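Local structure of secreted protein (Streptomyces lividans TK24, 5LXZ) at residues N27-A32 and S546-D551; S45-D50 and D77-G82; K218-I223 and R246-L251; S263-I268 and F295-A300. The protein probably acts as a copper-radical oxidase of the galactose oxidase-like AA5 family, using a copper ion bound by tyrosines and histidines. The protein carries 1 engineered substitution. All blocks are in the same frame, centred on the assembly; numbering follows the deposited sequence.

Contact 1: residues N27-A32 and S546-D551; sequences NTIHAA and STHVTD. With CU (copper (II) ion), chain B.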
loop_
_atom_site.group_PDB
_atom_site.type_symbol
_atom_site.label_atom_id
_atom_site.label_comp_id
_atom_site.label_asym_id
_atom_site.label_seq_id
_atom_site.Cartn_x
_atom_site.Cartn_y
_atom_site.Cartn_z
ATOM N N ASN A 27 -2.069 -16.661 4.104
ATOM C CA ASN A 27 -1.122 -15.754 3.461
ATOM C C ASN A 27 -1.576 -14.311 3.694
ATOM O O ASN A 27 -2.231 -13.737 2.838
ATOM C CB ASN A 27 -1.018 -16.024 1.975
ATOM C CG ASN A 27 -0.515 -17.427 1.648
ATOM O OD1 ASN A 27 -0.079 -18.174 2.525
ATOM N ND2 ASN A 27 -0.546 -17.751 0.377
ATOM N N THR A 28 -1.239 -13.763 4.850
ATOM C CA THR A 28 -1.673 -12.405 5.165
ATOM C C THR A 28 -0.982 -11.398 4.254
ATOM O O THR A 28 0.244 -11.283 4.237
ATOM C CB THR A 28 -1.367 -12.038 6.635
ATOM O OG1 THR A 28 -1.980 -13.009 7.485
ATOM C CG2 THR A 28 -1.899 -10.644 6.966
ATOM N N ILE A 29 -1.780 -10.616 3.557
ATOM C CA ILE A 29 -1.291 -9.594 2.619
ATOM C C ILE A 29 -1.703 -8.172 3.056
ATOM O O ILE A 29 -1.053 -7.205 2.669
ATOM C CB ILE A 29 -1.746 -9.901 1.184
ATOM C CG1 ILE A 29 -1.088 -11.234 0.756
ATOM C CG2 ILE A 29 -1.401 -8.803 0.202
ATOM C CD1 ILE A 29 -1.676 -11.807 -0.500
ATOM N N HIS A 30 -2.713 -8.035 3.907
ATOM C CA HIS A 30 -3.138 -6.768 4.455
ATOM C C HIS A 30 -3.300 -6.965 5.930
ATOM O O HIS A 30 -3.826 -8.009 6.366
ATOM C CB HIS A 30 -4.533 -6.414 3.918
ATOM C CG HIS A 30 -4.662 -6.428 2.436
ATOM N ND1 HIS A 30 -4.779 -5.280 1.678
ATOM C CD2 HIS A 30 -4.684 -7.447 1.553
ATOM C CE1 HIS A 30 -4.876 -5.597 0.398
ATOM N NE2 HIS A 30 -4.784 -6.901 0.294
ATOM N N ALA A 31 -2.990 -5.953 6.715
ATOM C CA ALA A 31 -3.364 -5.971 8.106
ATOM C C ALA A 31 -3.725 -4.592 8.583
ATOM O O ALA A 31 -3.223 -3.584 8.053
ATOM C CB ALA A 31 -2.282 -6.571 8.962
ATOM N N ALA A 32 -4.601 -4.546 9.563
ATOM C CA ALA A 32 -5.007 -3.285 10.148
ATOM C C ALA A 32 -5.219 -3.461 11.638
ATOM O O ALA A 32 -5.873 -4.406 12.053
ATOM C CB ALA A 32 -6.282 -2.780 9.505
ATOM N N SER A 546 -1.998 -1.548 6.516
ATOM C CA SER A 546 -0.816 -1.700 5.730
ATOM C C SER A 546 -0.999 -2.781 4.679
ATOM O O SER A 546 -1.386 -3.905 5.003
ATOM C CB SER A 546 0.327 -2.072 6.672
ATOM O OG SER A 546 1.576 -2.220 5.977
ATOM N N THR A 547 -0.612 -2.476 3.451
ATOM C CA THR A 547 -0.519 -3.460 2.378
ATOM C C THR A 547 0.341 -2.902 1.264
ATOM O O THR A 547 0.392 -1.709 1.069
ATOM C CB THR A 547 -1.899 -3.832 1.765
ATOM O OG1 THR A 547 -1.784 -5.021 0.982
ATOM C CG2 THR A 547 -2.517 -2.717 0.863
ATOM N N HIS A 548 1.062 -3.783 0.583
ATOM C CA HIS A 548 1.853 -3.419 -0.567
ATOM C C HIS A 548 2.667 -2.170 -0.336
ATOM O O HIS A 548 2.719 -1.290 -1.179
ATOM C CB HIS A 548 0.969 -3.264 -1.827
ATOM C CG HIS A 548 0.315 -4.521 -2.298
ATOM N ND1 HIS A 548 -0.718 -5.129 -1.642
ATOM C CD2 HIS A 548 0.500 -5.242 -3.436
ATOM C CE1 HIS A 548 -1.167 -6.137 -2.345
ATOM N NE2 HIS A 548 -0.414 -6.241 -3.425
ATOM N N VAL A 549 3.395 -2.119 0.784
ATOM C CA VAL A 549 4.330 -1.059 1.057
ATOM C C VAL A 549 3.651 0.309 1.201
ATOM O O VAL A 549 4.290 1.347 1.003
ATOM C CB VAL A 549 5.493 -0.971 0.015
ATOM C CG1 VAL A 549 6.749 -0.465 0.700
ATOM C CG2 VAL A 549 5.798 -2.311 -0.641
ATOM N N THR A 550 2.365 0.288 1.557
ATOM C CA THR A 550 1.517 1.468 1.512
ATOM C C THR A 550 0.702 1.515 2.797
ATOM O O THR A 550 0.002 0.547 3.111
ATOM C CB THR A 550 0.573 1.397 0.287
ATOM O OG1 THR A 550 1.364 1.176 -0.885
ATOM C CG2 THR A 550 -0.220 2.710 0.081
ATOM N N ASP A 551 0.716 2.651 3.466
ATOM C CA ASP A 551 -0.083 2.869 4.667
ATOM C C ASP A 551 -0.400 4.337 4.752
ATOM O O ASP A 551 0.401 5.134 5.190
ATOM C CB ASP A 551 0.720 2.382 5.858
ATOM C CG ASP A 551 0.021 2.509 7.172
ATOM O OD1 ASP A 551 -1.083 3.092 7.284
ATOM O OD2 ASP A 551 0.651 1.963 8.133
HETATM CU CU CU B . -0.170 -7.876 -4.674
HETATM O O HOH W 1 1.347 -6.450 1.581
HETATM O O HOH W 2 -0.574 -9.296 -6.284
#

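Contact 2: residues S45-D50 and D77-G82; sequences SGNNQD and DLFCTG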
loop_
_atom_site.group_PDB
_atom_site.type_symbol
_atom_site.label_atom_id
_atom_site.label_comp_id
_atom_site.label_asym_id
_atom_site.label_seq_id
_atom_site.Cartn_x
_atom_site.Cartn_y
_atom_site.Cartn_z
ATOM N N SER A 45 -7.738 -14.758 -1.187
ATOM C CA SER A 45 -7.226 -16.015 -1.706
ATOM C C SER A 45 -5.720 -16.158 -1.511
ATOM O O SER A 45 -5.152 -17.211 -1.779
ATOM C CB SER A 45 -7.583 -16.182 -3.174
ATOM O OG SER A 45 -7.044 -15.110 -3.923
ATOM N N GLY A 46 -5.055 -15.111 -1.033
ATOM C CA GLY A 46 -3.683 -15.239 -0.552
ATOM C C GLY A 46 -2.648 -15.311 -1.656
ATOM O O GLY A 46 -1.542 -15.832 -1.432
ATOM N N ASN A 47 -2.959 -14.788 -2.841
ATOM C CA ASN A 47 -2.125 -14.951 -4.013
ATOM C C ASN A 47 -1.775 -16.427 -4.247
ATOM O O ASN A 47 -0.623 -16.788 -4.466
ATOM C CB ASN A 47 -0.856 -14.107 -3.937
ATOM C CG ASN A 47 -0.186 -13.946 -5.295
ATOM O OD1 ASN A 47 -0.828 -14.030 -6.345
ATOM N ND2 ASN A 47 1.091 -13.687 -5.297
ATOM N N ASN A 48 -2.796 -17.263 -4.128
ATOM C CA ASN A 48 -2.668 -18.705 -4.290
ATOM C C ASN A 48 -3.716 -19.105 -5.324
ATOM O O ASN A 48 -4.900 -18.920 -5.116
ATOM C CB ASN A 48 -2.876 -19.354 -2.966
ATOM C CG ASN A 48 -2.830 -20.855 -3.049
ATOM O OD1 ASN A 48 -3.760 -21.477 -3.544
ATOM N ND2 ASN A 48 -1.796 -21.436 -2.494
ATOM N N GLN A 49 -3.252 -19.664 -6.424
ATOM C CA GLN A 49 -4.086 -20.014 -7.580
ATOM C C GLN A 49 -5.146 -20.996 -7.207
ATOM O O GLN A 49 -6.266 -20.877 -7.663
ATOM C CB GLN A 49 -3.223 -20.668 -8.669
ATOM C CG GLN A 49 -2.126 -19.789 -9.195
ATOM C CD GLN A 49 -2.662 -18.508 -9.788
ATOM O OE1 GLN A 49 -3.839 -18.425 -10.159
ATOM N NE2 GLN A 49 -1.805 -17.494 -9.883
ATOM N N ASP A 50 -4.785 -21.949 -6.352
ATOM C CA ASP A 50 -5.765 -22.948 -5.908
ATOM C C ASP A 50 -6.894 -22.299 -5.163
ATOM O O ASP A 50 -8.067 -22.587 -5.399
ATOM C CB ASP A 50 -5.109 -24.043 -5.070
ATOM C CG ASP A 50 -4.170 -24.915 -5.874
ATOM O OD1 ASP A 50 -4.333 -25.040 -7.111
ATOM O OD2 ASP A 50 -3.233 -25.468 -5.247
ATOM N N ASP A 77 -12.916 -11.893 -2.691
ATOM C CA ASP A 77 -11.462 -11.980 -2.717
ATOM C C ASP A 77 -10.851 -10.609 -2.409
ATOM O O ASP A 77 -10.510 -9.865 -3.328
ATOM C CB ASP A 77 -10.904 -12.525 -4.022
ATOM C CG ASP A 77 -9.523 -13.082 -3.843
ATOM O OD1 ASP A 77 -8.952 -12.826 -2.761
ATOM O OD2 ASP A 77 -9.004 -13.796 -4.735
ATOM N N LEU A 78 -10.659 -10.370 -1.118
ATOM C CA LEU A 78 -10.182 -9.069 -0.599
ATOM C C LEU A 78 -8.689 -8.883 -0.660
ATOM O O LEU A 78 -8.171 -7.872 -0.221
ATOM C CB LEU A 78 -10.678 -8.857 0.803
ATOM C CG LEU A 78 -12.183 -8.882 0.906
ATOM C CD1 LEU A 78 -12.563 -8.603 2.348
ATOM C CD2 LEU A 78 -12.870 -7.949 -0.084
ATOM N N PHE A 79 -7.997 -9.829 -1.250
ATOM C CA PHE A 79 -6.637 -9.648 -1.673
ATOM C C PHE A 79 -6.701 -8.519 -2.722
ATOM O O PHE A 79 -7.605 -8.489 -3.505
ATOM C CB PHE A 79 -6.206 -11.045 -2.240
ATOM C CG PHE A 79 -4.991 -11.059 -3.094
ATOM C CD1 PHE A 79 -3.867 -10.332 -2.774
ATOM C CD2 PHE A 79 -4.969 -11.873 -4.245
ATOM C CE1 PHE A 79 -2.743 -10.391 -3.573
ATOM C CE2 PHE A 79 -3.877 -11.908 -5.055
ATOM C CZ PHE A 79 -2.747 -11.175 -4.715
ATOM N N CYS A 80 -5.763 -7.611 -2.769
ATOM C CA CYS A 80 -5.831 -6.551 -3.836
ATOM C C CYS A 80 -6.805 -5.415 -3.541
ATOM O O CYS A 80 -7.146 -4.654 -4.437
ATOM C CB CYS A 80 -6.214 -7.057 -5.276
ATOM S SG CYS A 80 -5.371 -8.472 -6.031
ATOM N N THR A 81 -7.288 -5.314 -2.310
ATOM C CA THR A 81 -8.151 -4.199 -1.947
ATOM C C THR A 81 -7.388 -3.000 -1.468
ATOM O O THR A 81 -6.209 -3.082 -1.160
ATOM C CB THR A 81 -9.036 -4.602 -0.746
ATOM O OG1 THR A 81 -8.210 -5.209 0.272
ATOM C CG2 THR A 81 -10.086 -5.500 -1.168
ATOM N N GLY A 82 -8.078 -1.850 -1.396
ATOM C CA GLY A 82 -7.612 -0.684 -0.687
ATOM C C GLY A 82 -8.454 -0.526 0.561
ATOM O O GLY A 82 -9.538 -1.100 0.659
#

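Contact 3: residues K218-I223 and R246-L251; sequences KDFQGI and RAYPTL. Engineered in segment 246-251: A247 (natural residue Trp). With CU (copper (II) ion), chain B; EDO (1,2-ethanediol), chain P.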
loop_
_atom_site.group_PDB
_atom_site.type_symbol
_atom_site.label_atom_id
_atom_site.label_comp_id
_atom_site.label_asym_id
_atom_site.label_seq_id
_atom_site.Cartn_x
_atom_site.Cartn_y
_atom_site.Cartn_z
ATOM N N LYS A 218 0.872 -12.682 -15.255
ATOM C CA LYS A 218 -0.396 -12.865 -14.554
ATOM C C LYS A 218 -1.539 -12.194 -15.352
ATOM O O LYS A 218 -1.282 -11.220 -16.067
ATOM C CB LYS A 218 -0.265 -12.227 -13.178
ATOM C CG LYS A 218 -0.499 -13.205 -12.038
ATOM N N ASP A 219 -2.746 -12.785 -15.288
ATOM C CA ASP A 219 -4.009 -12.224 -15.853
ATOM C C ASP A 219 -4.797 -11.726 -14.635
ATOM O O ASP A 219 -5.631 -12.440 -14.085
ATOM C CB ASP A 219 -4.767 -13.308 -16.633
ATOM C CG ASP A 219 -6.110 -12.828 -17.205
ATOM O OD1 ASP A 219 -6.368 -11.598 -17.212
ATOM O OD2 ASP A 219 -6.914 -13.701 -17.642
ATOM N N PHE A 220 -4.675 -10.451 -14.375
ATOM C CA PHE A 220 -5.031 -9.911 -13.110
ATOM C C PHE A 220 -6.206 -8.907 -13.247
ATOM O O PHE A 220 -6.024 -7.904 -13.912
ATOM C CB PHE A 220 -3.740 -9.280 -12.637
ATOM C CG PHE A 220 -3.818 -8.651 -11.285
ATOM C CD1 PHE A 220 -4.617 -9.179 -10.321
ATOM C CD2 PHE A 220 -3.020 -7.552 -10.979
ATOM C CE1 PHE A 220 -4.677 -8.612 -9.061
ATOM C CE2 PHE A 220 -3.090 -6.964 -9.733
ATOM C CZ PHE A 220 -3.908 -7.498 -8.769
ATOM N N GLN A 221 -7.378 -9.172 -12.626
ATOM C CA GLN A 221 -8.622 -8.467 -12.926
ATOM C C GLN A 221 -9.277 -7.995 -11.634
ATOM O O GLN A 221 -9.327 -8.779 -10.689
ATOM C CB GLN A 221 -9.593 -9.433 -13.574
ATOM C CG GLN A 221 -9.108 -9.973 -14.940
ATOM C CD GLN A 221 -10.012 -11.064 -15.508
ATOM O OE1 GLN A 221 -10.869 -11.606 -14.847
ATOM N NE2 GLN A 221 -9.800 -11.386 -16.755
ATOM N N GLY A 222 -9.802 -6.782 -11.649
ATOM C CA GLY A 222 -10.399 -6.162 -10.443
ATOM C C GLY A 222 -11.866 -6.436 -10.274
ATOM O O GLY A 222 -12.565 -6.825 -11.218
ATOM N N ILE A 223 -12.366 -6.133 -9.066
ATOM C CA ILE A 223 -13.779 -6.185 -8.746
ATOM C C ILE A 223 -14.236 -4.868 -8.091
ATOM O O ILE A 223 -13.395 -4.048 -7.719
ATOM C CB ILE A 223 -14.071 -7.365 -7.814
ATOM C CG1 ILE A 223 -13.426 -7.154 -6.434
ATOM C CG2 ILE A 223 -13.647 -8.688 -8.479
ATOM C CD1 ILE A 223 -13.703 -8.281 -5.451
ATOM N N ARG A 246 -11.695 -2.324 -9.333
ATOM C CA ARG A 246 -10.342 -1.900 -8.996
ATOM C C ARG A 246 -9.618 -2.977 -8.220
ATOM O O ARG A 246 -9.981 -3.278 -7.100
ATOM C CB ARG A 246 -10.343 -0.615 -8.156
ATOM C CG ARG A 246 -11.151 0.551 -8.725
ATOM C CD ARG A 246 -11.125 1.678 -7.682
ATOM N NE ARG A 246 -12.037 2.728 -8.076
ATOM C CZ ARG A 246 -11.735 3.763 -8.864
ATOM N NH1 ARG A 246 -10.521 3.988 -9.296
ATOM N NH2 ARG A 246 -12.666 4.647 -9.220
ATOM N N ALA A 247 -8.585 -3.549 -8.832
ATOM C CA ALA A 247 -7.548 -4.270 -8.121
ATOM C C ALA A 247 -6.443 -3.288 -7.835
ATOM O O ALA A 247 -5.904 -2.658 -8.748
ATOM C CB ALA A 247 -6.984 -5.444 -8.928
ATOM N N TYR A 248 -6.080 -3.163 -6.556
ATOM C CA TYR A 248 -4.980 -2.306 -6.074
ATOM C C TYR A 248 -5.302 -0.800 -6.055
ATOM O O TYR A 248 -4.468 0.044 -6.416
ATOM C CB TYR A 248 -3.699 -2.499 -6.868
ATOM C CG TYR A 248 -2.970 -3.773 -6.738
ATOM C CD1 TYR A 248 -3.432 -4.840 -5.974
ATOM C CD2 TYR A 248 -1.739 -3.863 -7.357
ATOM C CE1 TYR A 248 -2.681 -5.990 -5.888
ATOM C CE2 TYR A 248 -1.015 -5.002 -7.290
ATOM C CZ TYR A 248 -1.476 -6.051 -6.558
ATOM O OH TYR A 248 -0.659 -7.134 -6.532
ATOM N N PRO A 249 -6.500 -0.411 -5.622
ATOM C CA PRO A 249 -6.760 1.011 -5.458
ATOM C C PRO A 249 -6.175 1.563 -4.128
ATOM O O PRO A 249 -6.009 0.815 -3.150
ATOM C CB PRO A 249 -8.272 1.058 -5.415
ATOM C CG PRO A 249 -8.612 -0.139 -4.638
ATOM C CD PRO A 249 -7.617 -1.203 -5.086
ATOM N N THR A 250 -5.903 2.872 -4.113
ATOM C CA THR A 250 -5.733 3.541 -2.822
ATOM C C THR A 250 -7.035 4.149 -2.396
ATOM O O THR A 250 -7.702 4.791 -3.201
ATOM C CB THR A 250 -4.646 4.615 -2.905
ATOM O OG1 THR A 250 -3.389 3.925 -2.909
ATOM C CG2 THR A 250 -4.641 5.563 -1.726
ATOM N N LEU A 251 -7.365 3.950 -1.112
ATOM C CA LEU A 251 -8.454 4.660 -0.450
ATOM C C LEU A 251 -7.849 5.617 0.545
ATOM O O LEU A 251 -7.030 5.188 1.368
ATOM C CB LEU A 251 -9.337 3.664 0.281
ATOM C CG LEU A 251 -10.509 3.084 -0.519
ATOM C CD1 LEU A 251 -10.147 2.439 -1.793
ATOM C CD2 LEU A 251 -11.267 2.111 0.404
HETATM CU CU CU B . -0.170 -7.876 -4.674
HETATM C C1 EDO P . -4.081 1.012 0.217
HETATM O O1 EDO P . -4.824 0.134 1.080
HETATM C C2 EDO P . -4.371 2.423 0.588
HETATM O O2 EDO P . -5.793 2.433 0.758
HETATM O O HOH W 2 -0.574 -9.296 -6.284
#

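Contact 4: residues S263-I268 and F295-A300; sequences SGLDDI and FPTYPA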
loop_
_atom_site.group_PDB
_atom_site.type_symbol
_atom_site.label_atom_id
_atom_site.label_comp_id
_atom_site.label_asym_id
_atom_site.label_seq_id
_atom_site.Cartn_x
_atom_site.Cartn_y
_atom_site.Cartn_z
ATOM N N SER A 263 -7.307 4.883 -8.761
ATOM C CA SER A 263 -6.538 3.915 -9.544
ATOM C C SER A 263 -7.044 2.497 -9.373
ATOM O O SER A 263 -8.203 2.274 -9.044
ATOM C CB SER A 263 -5.027 4.080 -9.298
ATOM O OG SER A 263 -4.289 3.387 -10.336
ATOM N N GLY A 264 -6.195 1.532 -9.681
ATOM C CA GLY A 264 -6.525 0.137 -9.724
ATOM C C GLY A 264 -6.617 -0.402 -11.151
ATOM O O GLY A 264 -6.597 0.351 -12.113
ATOM N N LEU A 265 -6.609 -1.704 -11.256
ATOM C CA LEU A 265 -6.834 -2.394 -12.519
ATOM C C LEU A 265 -8.295 -2.734 -12.620
ATOM O O LEU A 265 -8.903 -3.243 -11.682
ATOM C CB LEU A 265 -5.984 -3.653 -12.600
ATOM C CG LEU A 265 -4.483 -3.444 -12.424
ATOM C CD1 LEU A 265 -3.795 -4.808 -12.486
ATOM C CD2 LEU A 265 -3.960 -2.542 -13.508
ATOM N N ASP A 266 -8.822 -2.577 -13.825
ATOM C CA ASP A 266 -10.211 -2.856 -14.093
ATOM C C ASP A 266 -10.509 -4.344 -14.322
ATOM O O ASP A 266 -9.682 -5.201 -14.103
ATOM C CB ASP A 266 -10.661 -1.956 -15.244
ATOM C CG ASP A 266 -10.332 -2.510 -16.603
ATOM O OD1 ASP A 266 -9.758 -3.625 -16.741
ATOM O OD2 ASP A 266 -10.700 -1.801 -17.559
ATOM N N ASP A 267 -11.729 -4.649 -14.768
ATOM C CA ASP A 267 -12.203 -6.028 -14.762
ATOM C C ASP A 267 -11.611 -6.881 -15.874
ATOM O O ASP A 267 -11.827 -8.084 -15.875
ATOM C CB ASP A 267 -13.732 -6.100 -14.752
ATOM C CG ASP A 267 -14.373 -5.627 -16.040
ATOM O OD1 ASP A 267 -13.693 -5.257 -17.029
ATOM O OD2 ASP A 267 -15.619 -5.633 -16.028
ATOM N N ILE A 268 -10.859 -6.272 -16.786
ATOM C CA ILE A 268 -10.048 -7.056 -17.733
ATOM C C ILE A 268 -8.563 -6.759 -17.629
ATOM O O ILE A 268 -7.790 -7.112 -18.507
ATOM C CB ILE A 268 -10.588 -6.962 -19.177
ATOM C CG1 ILE A 268 -10.492 -5.535 -19.702
ATOM C CG2 ILE A 268 -12.011 -7.505 -19.228
ATOM C CD1 ILE A 268 -10.724 -5.435 -21.197
ATOM N N PHE A 295 -3.219 7.791 -11.905
ATOM C CA PHE A 295 -2.040 7.363 -11.171
ATOM C C PHE A 295 -1.820 5.866 -11.365
ATOM O O PHE A 295 -2.772 5.145 -11.638
ATOM C CB PHE A 295 -2.221 7.589 -9.650
ATOM C CG PHE A 295 -2.375 9.019 -9.233
ATOM C CD1 PHE A 295 -3.627 9.607 -9.168
ATOM C CD2 PHE A 295 -1.256 9.775 -8.905
ATOM C CE1 PHE A 295 -3.760 10.919 -8.797
ATOM C CE2 PHE A 295 -1.392 11.116 -8.522
ATOM C CZ PHE A 295 -2.665 11.664 -8.429
ATOM N N PRO A 296 -0.601 5.403 -11.106
ATOM C CA PRO A 296 -0.382 3.976 -10.976
ATOM C C PRO A 296 -1.118 3.405 -9.781
ATOM O O PRO A 296 -1.695 4.183 -9.029
ATOM C CB PRO A 296 1.130 3.855 -10.746
ATOM C CG PRO A 296 1.551 5.203 -10.303
ATOM C CD PRO A 296 0.622 6.194 -10.886
ATOM N N THR A 297 -1.039 2.110 -9.576
ATOM C CA THR A 297 -1.765 1.459 -8.478
ATOM C C THR A 297 -1.125 1.729 -7.139
ATOM O O THR A 297 0.032 2.116 -7.040
ATOM C CB THR A 297 -1.857 -0.056 -8.695
ATOM O OG1 THR A 297 -0.547 -0.630 -8.615
ATOM C CG2 THR A 297 -2.548 -0.372 -9.987
ATOM N N TYR A 298 -1.908 1.562 -6.079
ATOM C CA TYR A 298 -1.534 1.910 -4.717
ATOM C C TYR A 298 -0.714 3.199 -4.652
ATOM O O TYR A 298 0.360 3.239 -3.997
ATOM C CB TYR A 298 -0.840 0.753 -3.978
ATOM C CG TYR A 298 -1.724 -0.414 -3.639
ATOM C CD1 TYR A 298 -2.926 -0.232 -2.991
ATOM C CD2 TYR A 298 -1.345 -1.728 -3.928
ATOM C CE1 TYR A 298 -3.728 -1.298 -2.659
ATOM C CE2 TYR A 298 -2.146 -2.800 -3.619
ATOM C CZ TYR A 298 -3.321 -2.603 -2.954
ATOM O OH TYR A 298 -4.079 -3.718 -2.643
ATOM N N PRO A 299 -1.203 4.286 -5.244
ATOM C CA PRO A 299 -0.478 5.545 -5.096
ATOM C C PRO A 299 -0.474 5.984 -3.659
ATOM O O PRO A 299 -1.475 5.927 -2.980
ATOM C CB PRO A 299 -1.236 6.532 -5.973
ATOM C CG PRO A 299 -2.643 5.956 -5.960
ATOM C CD PRO A 299 -2.509 4.469 -5.919
ATOM N N ALA A 300 0.668 6.424 -3.148
ATOM C CA ALA A 300 0.748 6.878 -1.771
ATOM C C ALA A 300 0.216 8.293 -1.647
ATOM O O ALA A 300 0.924 9.244 -1.957
ATOM C CB ALA A 300 2.179 6.789 -1.282
#

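Contact 1: residues N27-A32 and S546-D551
The T547 side chain lies over one face of the H30 ring. Its OG1 sits 3.1 Å above the ring plane, nearer the rim than the centre. The two side chains run side by side and point the same way. H30 ND1 has its hydrogen bond with H83. The T547 hydroxyl has two firm partners. T547 OG1 donates to I29 O over 2.9 Å, reaching the carbonyl from above its plane. T547 OG1 accepts from H548 ND1 over 2.8 Å, close to the plane of the imidazole. With OG1 anti to the backbone N (chi1 -165°), the hydroxyl stands between the two. I29 CG2 meets the H548 ring obliquely, 3.7 Å from H548 CE1. Water 1 adds a bridge, donating to I29 O and accepting from H548 N.

The backbones pair as antiparallel strands. A31 N gives a 3.1 Å bond to S546 O, and S546 N a 2.8 Å bond to A31 O. On the other side of segment 27-32, I29 and H30 form a classic beta bulge opposite V42. After the pairing, a type I' turn from T547 to T550 carries H548. A valine in place of T547 would probably leave H548 ND1 without its acceptor, take one of two donors from I29 O, and leave the imidazole freer to turn. H548 NE2 binds copper at 2.1 Å, beside Y248 and H461. T547 is thus a second-shell residue, and its bond to ND1 is likely to help set the rotation of a copper ligand.

Contact 2: residues S45-D50 and D77-G82
D77 meets S45 with both carboxylate oxygens. D77 OD1 accepts from S45 N over 2.8 Å, and the N-H comes from above the carboxylate plane. D77 OD2 takes the S45 hydroxyl, though the exact length of 2.5 Å to S45 OG is doubtful. CG of D77 lies anti to the backbone N (chi1 -158°), which turns the carboxylate to S45. S45 OG is also hydrogen-bonded to Y100. An alanine in place of D77 would probably leave S45 N without its acceptor and open a gap beside the serine.

L78 starts a type II turn that ends at T81, where T81 OG1 bonds to L78 O over 2.7 Å. Within it, F79 sends its ring to the other segment. N47 crosses the ring obliquely, with its amide plane 36° from the ring plane. N47 N lies over one face, and N47 CB is 3.6 Å from F79 CZ. N47 ND2 is hydrogen-bonded to D478. Y100 meets F79 edge-to-face, and the H461 ring touches it too.

Beyond the turn the chain runs on into strand 81-85. The bond from S45 N to the buried D77 carboxylate, with the hydroxyl as a second contact, thus ties the loop at S45 to the turn whose F79 side chain comes, by its nearest atom, to about 4 Å from the copper ion.

Contact 3: residues K218-I223 and R246-L251
This is a buried contact between a weakly bonded strand, 218-222, that pairs with strand 91-102, and the stretch from R246 that leads into strand 250-253, the first strand of a Kelch blade. One backbone bond joins them: R246 N gives to I223 O over 2.9 Å. It is nearly straight, 170° at the hydrogen, although the donor stands above the carbonyl plane. Beside it the chains come very close, with G222 CA only 3.6 Å from A247 N. A beta carbon on G222 would collide there, so the glycine fits the place.

The aromatic part lies further along. F220 stretches its side chain out with CG anti to the backbone N (chi1 -179°). The edge of its ring points at the face of Y248, an edge-to-face pair with centroids 4.9 Å apart and planes at 68°. F220 CZ comes within 3.5 Å of Y248 CE1. Both rings have two deposited conformers, so these details hold for one pair of them. A247 is an engineered residue, tryptophan in nature. A247 CB touches the F220 ring obliquely, 3.7 Å from F220 CZ.

Y248 OH binds copper at 2.1 Å and is hydrogen-bonded to Y460. Y298 stacks on the Y248 ring. The ligand oxygen is thus held by metal and hydroxyl, while F220 packs against the ring that carries it.

Contact 4: residues S263-I268 and F295-A300
S263 and G264 both have positive phi, which is rare for a serine. The S263 hydroxyl lies against the backbone of F295-T297. S263 OG donates to F295 O over 2.7 Å, arriving from above the carbonyl plane. The next carbonyl is almost as near, with S263 OG 3.0 Å from P296 O. A chi1 of -164° sets OG anti to the backbone N and beside these two oxygens. The same side chain packs on P299, with S263 CB 4.2 Å from P299 CD.

The backbone of G264 is bent so that any beta carbon would press on the carbonyl oxygen of S263, so glycine suits the place. The T297 methyl rests against it, T297 CG2 lying 4.0 Å from G264 CA. At the edge of this patch L265 CD2 comes loosely to the same methyl, 4.4 Å from T297 CG2. T297 OG1 is used elsewhere and bonds to G317 O. So the threonine splits its branches: the methyl faces segment 263-268 and the hydroxyl goes to the loop at G317. Past L265 the chain leaves the contact and closes an Asx turn, in which D266 OD1 accepts from I268 N over 2.9 Å.

The segments belong to two successive Kelch motifs of a beta-propeller. S263-I268 follows strand 259-262 and leads toward strand 277-280 of one blade. F295-A300 comes after strand 285-288, the last strand of that blade, and runs into strand 301-303, the first of the next. F295 and P299 also touch V262 at the end of strand 259-262, and P296 and P299 pack on Y311 of strand 309-311.

In the fold
The four contacts lie near the centre of the fold, with centres about 6 to 16 Å apart. Contacts 3 and 4 are the closest pair, joined by the bonds T250 OG1 to P299 O and L265 N to A247 O. Along the chain, contacts 2, 3 and 4 follow one another, and contact 1 encloses all three because it pairs the N-terminal part with the Early set domain. Strands 81-85 and 218-222 of contacts 2 and 3 share one sheet. Contacts 1 and 3 each give a ligand to the same copper. Y298 of contact 4 touches both ligands, H548 and Y248, and bonds to T81 O of contact 2. Distant parts of the sequence thus surround one copper site.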